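Side-chain contacts in glycerol trinitrate reductase (Agrobacterium tumefaciens, PDB 5EPD), which probably reduces glycerol trinitrate with the help of a flavin cofactor, as an FMN-dependent old yellow enzyme that takes electrons from NADH or NADPH: residues A[125-130]-A[203-208]; A[149-154]-A[158-163]; A[173-178]-A[229-234]. All coordinates share one frame; numbering follows the deposited sequence.

Contact 1: residues A[125-130]-A[203-208]; sequences GRISHV and LEQFAK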
loop_
_atom_site.group_PDB
_atom_site.type_symbol
_atom_site.label_atom_id
_atom_site.label_comp_id
_atom_site.label_asym_id
_atom_site.label_seq_id
_atom_site.Cartn_x
_atom_site.Cartn_y
_atom_site.Cartn_z
ATOM N N GLY A 125 9.620 -8.162 -3.887
ATOM C CA GLY A 125 11.055 -8.412 -3.988
ATOM C C GLY A 125 11.444 -9.626 -3.154
ATOM O O GLY A 125 10.828 -10.694 -3.275
ATOM N N ARG A 126 12.453 -9.465 -2.299
ATOM C CA ARG A 126 13.004 -10.617 -1.556
ATOM C C ARG A 126 12.114 -11.153 -0.428
ATOM O O ARG A 126 12.418 -12.231 0.144
ATOM C CB ARG A 126 14.368 -10.271 -0.976
ATOM C CG ARG A 126 14.314 -9.284 0.170
ATOM C CD ARG A 126 15.680 -8.714 0.457
ATOM N NE ARG A 126 15.607 -7.808 1.593
ATOM C CZ ARG A 126 16.628 -7.470 2.382
ATOM N NH1 ARG A 126 17.864 -7.942 2.195
ATOM N NH2 ARG A 126 16.403 -6.619 3.366
ATOM N N ILE A 127 11.033 -10.419 -0.111
ATOM C CA ILE A 127 10.077 -10.855 0.920
ATOM C C ILE A 127 9.041 -11.775 0.267
ATOM O O ILE A 127 7.868 -11.401 0.065
ATOM C CB ILE A 127 9.439 -9.658 1.650
ATOM C CG1 ILE A 127 10.545 -8.793 2.264
ATOM C CG2 ILE A 127 8.529 -10.126 2.783
ATOM C CD1 ILE A 127 10.019 -7.565 2.979
ATOM N N SER A 128 9.516 -12.981 -0.068
ATOM C CA SER A 128 8.690 -14.043 -0.648
ATOM C C SER A 128 9.285 -15.412 -0.321
ATOM O O SER A 128 10.252 -15.528 0.445
ATOM C CB SER A 128 8.573 -13.864 -2.169
ATOM O OG SER A 128 7.609 -14.751 -2.721
ATOM N N HIS A 129 8.700 -16.451 -0.896
ATOM C CA HIS A 129 9.160 -17.815 -0.657
ATOM C C HIS A 129 9.088 -18.549 -1.982
ATOM O O HIS A 129 8.210 -18.275 -2.800
ATOM C CB HIS A 129 8.277 -18.481 0.397
ATOM C CG HIS A 129 8.823 -19.768 0.935
ATOM N ND1 HIS A 129 8.598 -20.986 0.330
ATOM C CD2 HIS A 129 9.547 -20.037 2.048
ATOM C CE1 HIS A 129 9.176 -21.946 1.031
ATOM N NE2 HIS A 129 9.754 -21.398 2.084
ATOM N N VAL A 130 10.025 -19.459 -2.203
ATOM C CA VAL A 130 10.068 -20.272 -3.441
ATOM C C VAL A 130 8.721 -20.892 -3.791
ATOM O O VAL A 130 8.303 -20.902 -4.948
ATOM C CB VAL A 130 11.196 -21.348 -3.408
ATOM C CG1 VAL A 130 12.550 -20.691 -3.565
ATOM C CG2 VAL A 130 11.179 -22.167 -2.116
ATOM N N LEU A 203 10.895 -1.971 -4.107
ATOM C CA LEU A 203 11.361 -0.647 -4.477
ATOM C C LEU A 203 12.162 -0.022 -3.337
ATOM O O LEU A 203 13.084 0.748 -3.604
ATOM C CB LEU A 203 10.193 0.252 -4.912
ATOM C CG LEU A 203 9.235 -0.329 -5.968
ATOM C CD1 LEU A 203 8.103 0.639 -6.329
ATOM C CD2 LEU A 203 10.019 -0.764 -7.206
ATOM N N GLU A 204 11.803 -0.340 -2.082
ATOM C CA GLU A 204 12.540 0.136 -0.911
ATOM C C GLU A 204 13.861 -0.646 -0.769
ATOM O O GLU A 204 14.884 -0.101 -0.286
ATOM C CB GLU A 204 11.717 0.023 0.390
ATOM C CG GLU A 204 12.474 0.572 1.617
ATOM C CD GLU A 204 11.746 0.426 2.957
ATOM O OE1 GLU A 204 11.679 -0.702 3.508
ATOM O OE2 GLU A 204 11.292 1.460 3.492
ATOM N N GLN A 205 13.862 -1.911 -1.190
ATOM C CA GLN A 205 15.082 -2.699 -1.140
ATOM C C GLN A 205 16.145 -1.991 -1.970
ATOM O O GLN A 205 17.306 -2.001 -1.612
ATOM C CB GLN A 205 14.868 -4.108 -1.687
ATOM C CG GLN A 205 14.210 -5.071 -0.726
ATOM C CD GLN A 205 13.436 -6.146 -1.461
ATOM O OE1 GLN A 205 13.932 -6.745 -2.429
ATOM N NE2 GLN A 205 12.213 -6.399 -1.011
ATOM N N PHE A 206 15.716 -1.401 -3.088
ATOM C CA PHE A 206 16.601 -0.648 -3.972
ATOM C C PHE A 206 17.001 0.686 -3.349
ATOM O O PHE A 206 18.163 1.076 -3.441
ATOM C CB PHE A 206 15.930 -0.394 -5.347
ATOM C CG PHE A 206 16.188 -1.472 -6.374
ATOM C CD1 PHE A 206 15.405 -2.618 -6.416
ATOM C CD2 PHE A 206 17.219 -1.336 -7.310
ATOM C CE1 PHE A 206 15.631 -3.604 -7.366
ATOM C CE2 PHE A 206 17.453 -2.328 -8.257
ATOM C CZ PHE A 206 16.651 -3.460 -8.296
ATOM N N ALA A 207 16.026 1.377 -2.757
ATOM C CA ALA A 207 16.224 2.672 -2.147
ATOM C C ALA A 207 17.187 2.704 -0.937
ATOM O O ALA A 207 17.943 3.668 -0.757
ATOM C CB ALA A 207 14.870 3.246 -1.742
ATOM N N LYS A 208 17.140 1.662 -0.103
ATOM C CA LYS A 208 17.942 1.598 1.133
ATOM C C LYS A 208 19.230 0.752 0.999
ATOM O O LYS A 208 19.201 -0.386 0.540
ATOM C CB LYS A 208 17.051 1.108 2.297
ATOM C CG LYS A 208 15.986 2.136 2.660
ATOM C CD LYS A 208 15.093 1.711 3.818
ATOM C CE LYS A 208 14.164 2.853 4.213
ATOM N NZ LYS A 208 13.153 2.455 5.233
#
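Gln205 of helix 202-207 reaches into the loop that follows barrel strand 117-122 and meets the backbone and side chain of Arg126 there. Its CB starts toward the loop, and the torsions carry it on: CG lies anti to the carbonyl carbon (chi1 -79°) and the chain beyond it is extended, which brings the amide up to Arg126 N. Gln205 CG passes 3.8 Å from Arg126 NE, approaching the guanidinium obliquely. Gln205 CD lies 3.6 Å from Arg126 CG, so the aliphatic part of the arginine runs across the amide, and the two flat groups are turned 34° from each other. Gln205 OE1 takes the Arg126 N-H in a bond of 3.1 Å that is nearly straight at hydrogen, 163°. The donor arrives well off the line of the C=O bond, tilted out of the carbonyl plane. Gln205 NE2 gives to two main-chain carbonyls, Gly200 O and Val124 O, and the 3.3 Å between Gln205 NE2 and Arg126 N brings two donors together without a bond. With OE1 and NE2 both engaged by main-chain atoms, the amide is fixed in rotation and its polar atoms have partners although the contact is buried.

Arg126 finds its main polar partner elsewhere: NH1 bonds to Ile145 O, so the arginine links this loop to the one beyond strand 140-141. Gly125, at positive phi, lies beside OE1, its CA 3.7 Å from Gln205 OE1. Next along the loop, Ile127 is the centre of an inverse gamma turn. The arrangement joins two post-strand segments, the loop after strand 117-122 and the short helix after strand 193-196, beyond the C-terminal ends of neighbouring parallel strands in the TIM barrel of the old yellow enzyme fold.

Contact 2: residues A[149-154]-A[158-163]; sequences VKTFVN and VDVSEP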
loop_
_atom_site.group_PDB
_atom_site.type_symbol
_atom_site.label_atom_id
_atom_site.label_comp_id
_atom_site.label_asym_id
_atom_site.label_seq_id
_atom_site.Cartn_x
_atom_site.Cartn_y
_atom_site.Cartn_z
ATOM N N VAL A 149 13.076 -11.920 7.943
ATOM C CA VAL A 149 11.659 -11.921 8.300
ATOM C C VAL A 149 10.967 -13.185 7.805
ATOM O O VAL A 149 11.481 -13.903 6.943
ATOM C CB VAL A 149 10.904 -10.665 7.786
ATOM C CG1 VAL A 149 11.656 -9.385 8.174
ATOM C CG2 VAL A 149 10.625 -10.729 6.281
ATOM N N LYS A 150 9.816 -13.467 8.398
ATOM C CA LYS A 150 8.977 -14.596 7.986
ATOM C C LYS A 150 7.849 -14.102 7.113
ATOM O O LYS A 150 7.548 -12.902 7.063
ATOM C CB LYS A 150 8.377 -15.303 9.197
ATOM C CG LYS A 150 9.393 -15.798 10.216
ATOM C CD LYS A 150 8.674 -16.436 11.392
ATOM C CE LYS A 150 9.644 -16.837 12.485
ATOM N NZ LYS A 150 10.680 -17.811 11.994
ATOM N N THR A 151 7.234 -15.029 6.403
ATOM C CA THR A 151 6.055 -14.721 5.610
ATOM C C THR A 151 5.016 -15.790 5.882
ATOM O O THR A 151 5.299 -16.761 6.592
ATOM C CB THR A 151 6.371 -14.614 4.111
ATOM O OG1 THR A 151 5.177 -14.282 3.408
ATOM C CG2 THR A 151 6.939 -15.936 3.557
ATOM N N PHE A 152 3.813 -15.581 5.347
ATOM C CA PHE A 152 2.653 -16.411 5.623
ATOM C C PHE A 152 2.481 -17.186 4.348
ATOM O O PHE A 152 2.089 -16.623 3.328
ATOM C CB PHE A 152 1.448 -15.525 5.923
ATOM C CG PHE A 152 0.148 -16.263 6.153
ATOM C CD1 PHE A 152 0.088 -17.434 6.912
ATOM C CD2 PHE A 152 -1.060 -15.740 5.653
ATOM C CE1 PHE A 152 -1.143 -18.083 7.126
ATOM C CE2 PHE A 152 -2.280 -16.394 5.872
ATOM C CZ PHE A 152 -2.318 -17.561 6.608
ATOM N N VAL A 153 2.857 -18.462 4.410
ATOM C CA VAL A 153 2.828 -19.390 3.263
ATOM C C VAL A 153 2.579 -20.805 3.818
ATOM O O VAL A 153 2.912 -21.086 4.984
ATOM C CB VAL A 153 4.132 -19.292 2.424
ATOM C CG1 VAL A 153 5.340 -19.584 3.274
ATOM C CG2 VAL A 153 4.113 -20.236 1.241
ATOM N N ASN A 154 1.953 -21.673 3.021
ATOM C CA ASN A 154 1.538 -23.019 3.501
ATOM C C ASN A 154 0.810 -22.931 4.836
ATOM O O ASN A 154 1.061 -23.739 5.723
ATOM C CB ASN A 154 2.734 -23.987 3.667
ATOM C CG ASN A 154 3.608 -24.070 2.427
ATOM O OD1 ASN A 154 4.824 -23.865 2.503
ATOM N ND2 ASN A 154 2.996 -24.360 1.274
ATOM N N VAL A 158 6.966 -18.889 7.849
ATOM C CA VAL A 158 8.241 -19.474 7.489
ATOM C C VAL A 158 9.199 -18.353 7.085
ATOM O O VAL A 158 8.771 -17.283 6.589
ATOM C CB VAL A 158 8.047 -20.467 6.322
ATOM C CG1 VAL A 158 7.762 -19.724 5.032
ATOM C CG2 VAL A 158 9.278 -21.353 6.108
ATOM N N ASP A 159 10.496 -18.574 7.278
ATOM C CA ASP A 159 11.472 -17.587 6.825
ATOM C C ASP A 159 11.370 -17.420 5.302
ATOM O O ASP A 159 11.110 -18.380 4.559
ATOM C CB ASP A 159 12.885 -17.991 7.221
ATOM C CG ASP A 159 13.042 -18.171 8.708
ATOM O OD1 ASP A 159 12.370 -17.483 9.492
ATOM O OD2 ASP A 159 13.835 -19.033 9.103
ATOM N N VAL A 160 11.532 -16.192 4.849
ATOM C CA VAL A 160 11.595 -15.925 3.424
ATOM C C VAL A 160 12.848 -16.573 2.832
ATOM O O VAL A 160 13.820 -16.840 3.537
ATOM C CB VAL A 160 11.545 -14.409 3.106
ATOM C CG1 VAL A 160 10.167 -13.849 3.482
ATOM C CG2 VAL A 160 12.671 -13.623 3.806
ATOM N N SER A 161 12.803 -16.842 1.533
ATOM C CA SER A 161 13.866 -17.537 0.851
ATOM C C SER A 161 14.989 -16.586 0.484
ATOM O O SER A 161 14.794 -15.359 0.419
ATOM C CB SER A 161 13.318 -18.157 -0.423
ATOM O OG SER A 161 12.215 -19.008 -0.144
ATOM N N GLU A 162 16.158 -17.180 0.219
ATOM C CA GLU A 162 17.304 -16.499 -0.392
ATOM C C GLU A 162 16.896 -15.940 -1.762
ATOM O O GLU A 162 16.358 -16.668 -2.587
ATOM C CB GLU A 162 18.451 -17.498 -0.595
ATOM C CG GLU A 162 19.005 -18.099 0.697
ATOM C CD GLU A 162 19.887 -17.135 1.472
ATOM O OE1 GLU A 162 20.290 -16.101 0.877
ATOM O OE2 GLU A 162 20.170 -17.427 2.672
ATOM N N PRO A 163 17.123 -14.639 -2.000
ATOM C CA PRO A 163 16.746 -14.098 -3.291
ATOM C C PRO A 163 17.894 -14.090 -4.295
ATOM O O PRO A 163 19.046 -14.169 -3.903
ATOM C CB PRO A 163 16.385 -12.655 -2.944
ATOM C CG PRO A 163 17.311 -12.301 -1.815
ATOM C CD PRO A 163 17.480 -13.575 -1.031
#
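Residues 149-154 and 158-163 pair antiparallel as the two arms of a beta hairpin, with Thr151 and Val158 forming a hydrogen-bonded pair and Lys150 and Asp159 a non-hydrogen-bonded one. Thr151 N gives to Val158 O at 2.7 Å, and Val158 N returns the bond to Thr151 O at 3.0 Å. Just past the strands, Val160 N reaches Val149 O at 3.1 Å.

Lys150 and Asp159 run alongside each other in one direction on the exposed side of the hairpin. The lysine chain bends at its last torsion (chi4 -59°), bringing Lys150 NZ to 3.0 Å from Asp159 OD1 in a salt bridge that meets the carboxylate on its syn side, somewhat out of its plane. The stem of the lysine follows the same oxygen, Lys150 CG standing 3.5 Å from Asp159 OD1.

The apolar contacts turn to the other side. Thr151 CG2 touches Val160 CG1 at 3.8 Å, the two side chains set nearly perpendicular, while Thr151 OG1 bonds to Gly87 O in a neighbouring loop. Val149 CG2 comes to 4.2 Å from Val160 CG1.

Backbone bonds thus join the two strands, methyl packing covers the side of Thr151 and Val160, and the other side holds an ion pair that surrounding water would probably weaken.

Contact 3: residues A[173-178]-A[229-234]; sequences GIVDDF and MLEVTA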
loop_
_atom_site.group_PDB
_atom_site.type_symbol
_atom_site.label_atom_id
_atom_site.label_comp_id
_atom_site.label_asym_id
_atom_site.label_seq_id
_atom_site.Cartn_x
_atom_site.Cartn_y
_atom_site.Cartn_z
ATOM N N GLY A 173 11.614 -4.469 -17.573
ATOM C CA GLY A 173 10.489 -5.399 -17.573
ATOM C C GLY A 173 9.624 -5.294 -16.342
ATOM O O GLY A 173 8.399 -5.451 -16.429
ATOM N N ILE A 174 10.260 -5.035 -15.198
ATOM C CA ILE A 174 9.531 -4.831 -13.952
ATOM C C ILE A 174 8.810 -3.483 -13.975
ATOM O O ILE A 174 7.672 -3.407 -13.526
ATOM C CB ILE A 174 10.441 -4.981 -12.710
ATOM C CG1 ILE A 174 10.800 -6.460 -12.503
ATOM C CG2 ILE A 174 9.739 -4.484 -11.454
ATOM C CD1 ILE A 174 11.986 -6.692 -11.593
ATOM N N VAL A 175 9.450 -2.447 -14.523
ATOM C CA VAL A 175 8.820 -1.129 -14.682
ATOM C C VAL A 175 7.592 -1.270 -15.544
ATOM O O VAL A 175 6.580 -0.568 -15.328
ATOM C CB VAL A 175 9.741 -0.096 -15.374
ATOM C CG1 VAL A 175 8.962 1.171 -15.743
ATOM C CG2 VAL A 175 10.947 0.242 -14.503
ATOM N N ASP A 176 7.676 -2.164 -16.530
ATOM C CA ASP A 176 6.543 -2.374 -17.412
ATOM C C ASP A 176 5.409 -3.165 -16.771
ATOM O O ASP A 176 4.242 -2.958 -17.121
ATOM C CB ASP A 176 6.940 -3.049 -18.720
ATOM C CG ASP A 176 5.912 -2.797 -19.804
ATOM O OD1 ASP A 176 5.668 -1.603 -20.084
ATOM O OD2 ASP A 176 5.323 -3.760 -20.346
ATOM N N ASP A 177 5.740 -4.078 -15.861
ATOM C CA ASP A 177 4.706 -4.798 -15.100
ATOM C C ASP A 177 3.915 -3.859 -14.215
ATOM O O ASP A 177 2.711 -4.039 -14.085
ATOM C CB ASP A 177 5.316 -5.885 -14.236
ATOM C CG ASP A 177 5.939 -6.994 -15.049
ATOM O OD1 ASP A 177 5.594 -7.101 -16.242
ATOM O OD2 ASP A 177 6.780 -7.741 -14.496
ATOM N N PHE A 178 4.579 -2.867 -13.606
ATOM C CA PHE A 178 3.874 -1.799 -12.885
ATOM C C PHE A 178 3.038 -0.943 -13.841
ATOM O O PHE A 178 1.878 -0.606 -13.536
ATOM C CB PHE A 178 4.831 -0.874 -12.139
ATOM C CG PHE A 178 5.279 -1.394 -10.802
ATOM C CD1 PHE A 178 4.460 -1.278 -9.683
ATOM C CD2 PHE A 178 6.535 -1.965 -10.645
ATOM C CE1 PHE A 178 4.884 -1.738 -8.434
ATOM C CE2 PHE A 178 6.971 -2.435 -9.404
ATOM C CZ PHE A 178 6.148 -2.316 -8.291
ATOM N N MET A 229 12.492 3.175 -8.047
ATOM C CA MET A 229 11.253 3.739 -7.472
ATOM C C MET A 229 10.709 4.869 -8.345
ATOM O O MET A 229 9.515 4.908 -8.655
ATOM C CB MET A 229 11.479 4.251 -6.025
ATOM C CG MET A 229 10.204 4.736 -5.301
ATOM S SD MET A 229 10.510 5.316 -3.612
ATOM C CE MET A 229 11.016 3.789 -2.800
ATOM N N LEU A 230 11.601 5.782 -8.732
ATOM C CA LEU A 230 11.237 6.937 -9.526
ATOM C C LEU A 230 10.845 6.541 -10.952
ATOM O O LEU A 230 9.883 7.090 -11.500
ATOM C CB LEU A 230 12.392 7.951 -9.537
ATOM C CG LEU A 230 12.772 8.583 -8.189
ATOM C CD1 LEU A 230 13.996 9.467 -8.396
ATOM C CD2 LEU A 230 11.620 9.384 -7.584
ATOM N N GLU A 231 11.569 5.595 -11.542
ATOM C CA GLU A 231 11.209 5.083 -12.866
ATOM C C GLU A 231 9.848 4.450 -12.846
ATOM O O GLU A 231 9.065 4.622 -13.785
ATOM C CB GLU A 231 12.234 4.070 -13.377
ATOM C CG GLU A 231 13.448 4.762 -13.988
ATOM C CD GLU A 231 14.550 3.807 -14.375
ATOM O OE1 GLU A 231 14.354 2.587 -14.203
ATOM O OE2 GLU A 231 15.607 4.291 -14.839
ATOM N N VAL A 232 9.560 3.703 -11.780
ATOM C CA VAL A 232 8.272 3.012 -11.674
ATOM C C VAL A 232 7.128 4.044 -11.540
ATOM O O VAL A 232 6.162 4.003 -12.293
ATOM C CB VAL A 232 8.267 1.959 -10.532
ATOM C CG1 VAL A 232 6.843 1.539 -10.180
ATOM C CG2 VAL A 232 9.081 0.731 -10.921
ATOM N N THR A 233 7.256 4.986 -10.619
ATOM C CA THR A 233 6.251 6.038 -10.456
ATOM C C THR A 233 6.077 6.920 -11.724
ATOM O O THR A 233 4.971 7.343 -12.060
ATOM C CB THR A 233 6.593 6.925 -9.229
ATOM O OG1 THR A 233 6.940 6.097 -8.112
ATOM C CG2 THR A 233 5.427 7.829 -8.841
ATOM N N ALA A 234 7.167 7.206 -12.421
ATOM C CA ALA A 234 7.111 8.005 -13.655
ATOM C C ALA A 234 6.315 7.297 -14.773
ATOM O O ALA A 234 5.519 7.933 -15.491
ATOM C CB ALA A 234 8.533 8.339 -14.128
#
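Val232 packs its two methyls against Phe178 and Val175, and between residues 173-178 and 229-234 the contact is van der Waals and CH-pi, with no hydrogen bond across. The CH-pi contact comes first. Val232 CG1 sits over one face of the Phe178 ring, 3.6 Å from its centroid and 22° off the normal, shifted toward the CG end; Val232 CG1 to Phe178 CG is 3.4 Å. This methyl is anti to the valine N (chi1 164°), which sends it across to the ring. Val232 CG2 lies 3.7 Å from Phe178 CD2.

Among purely aliphatic contacts, Val175 CG2 meets Val232 CG2 at 4.1 Å as the two valines pass antiparallel, flank to flank.

A methyl also meets a polar group: Val175 CG2 lies 4.1 Å from Glu231 OE1, the two side chains nearly perpendicular. That oxygen is hydrogen-bonded to Tyr218 OH.

Locally the axes come within 8.9 Å and cross at -39°, running broadly the same way. Leu203 of helix 202-207 also touches both Phe178 and Val232. Such side-by-side packing of neighbouring outer helices, here 171-187 and 227-240, which flank strand 193-196 in the chain, is characteristic of the (beta/alpha)8 TIM barrel.

How the contacts relate
Contact 1 is buried, whereas contacts 2 and 3 are partly buried, with contact 2 farthest from the chain's centre. Their chemistry follows their place: a buried amide bonded to main chain in contact 1, strand pairing with a surface ion pair in contact 2, and hydrocarbon packing between outer helices in contact 3. Contact 2 is nested in the loop closed by contact 1 and touches it, Ser128 O and Val130 N probably bonding to Ser161 N and OG. Contact 3 meets contact 1 through helix 202-207, where Met229 CE lies against Leu203 O and Ala207 CB. Contacts 2 and 3 do not touch, their centres lying about 25 Å apart.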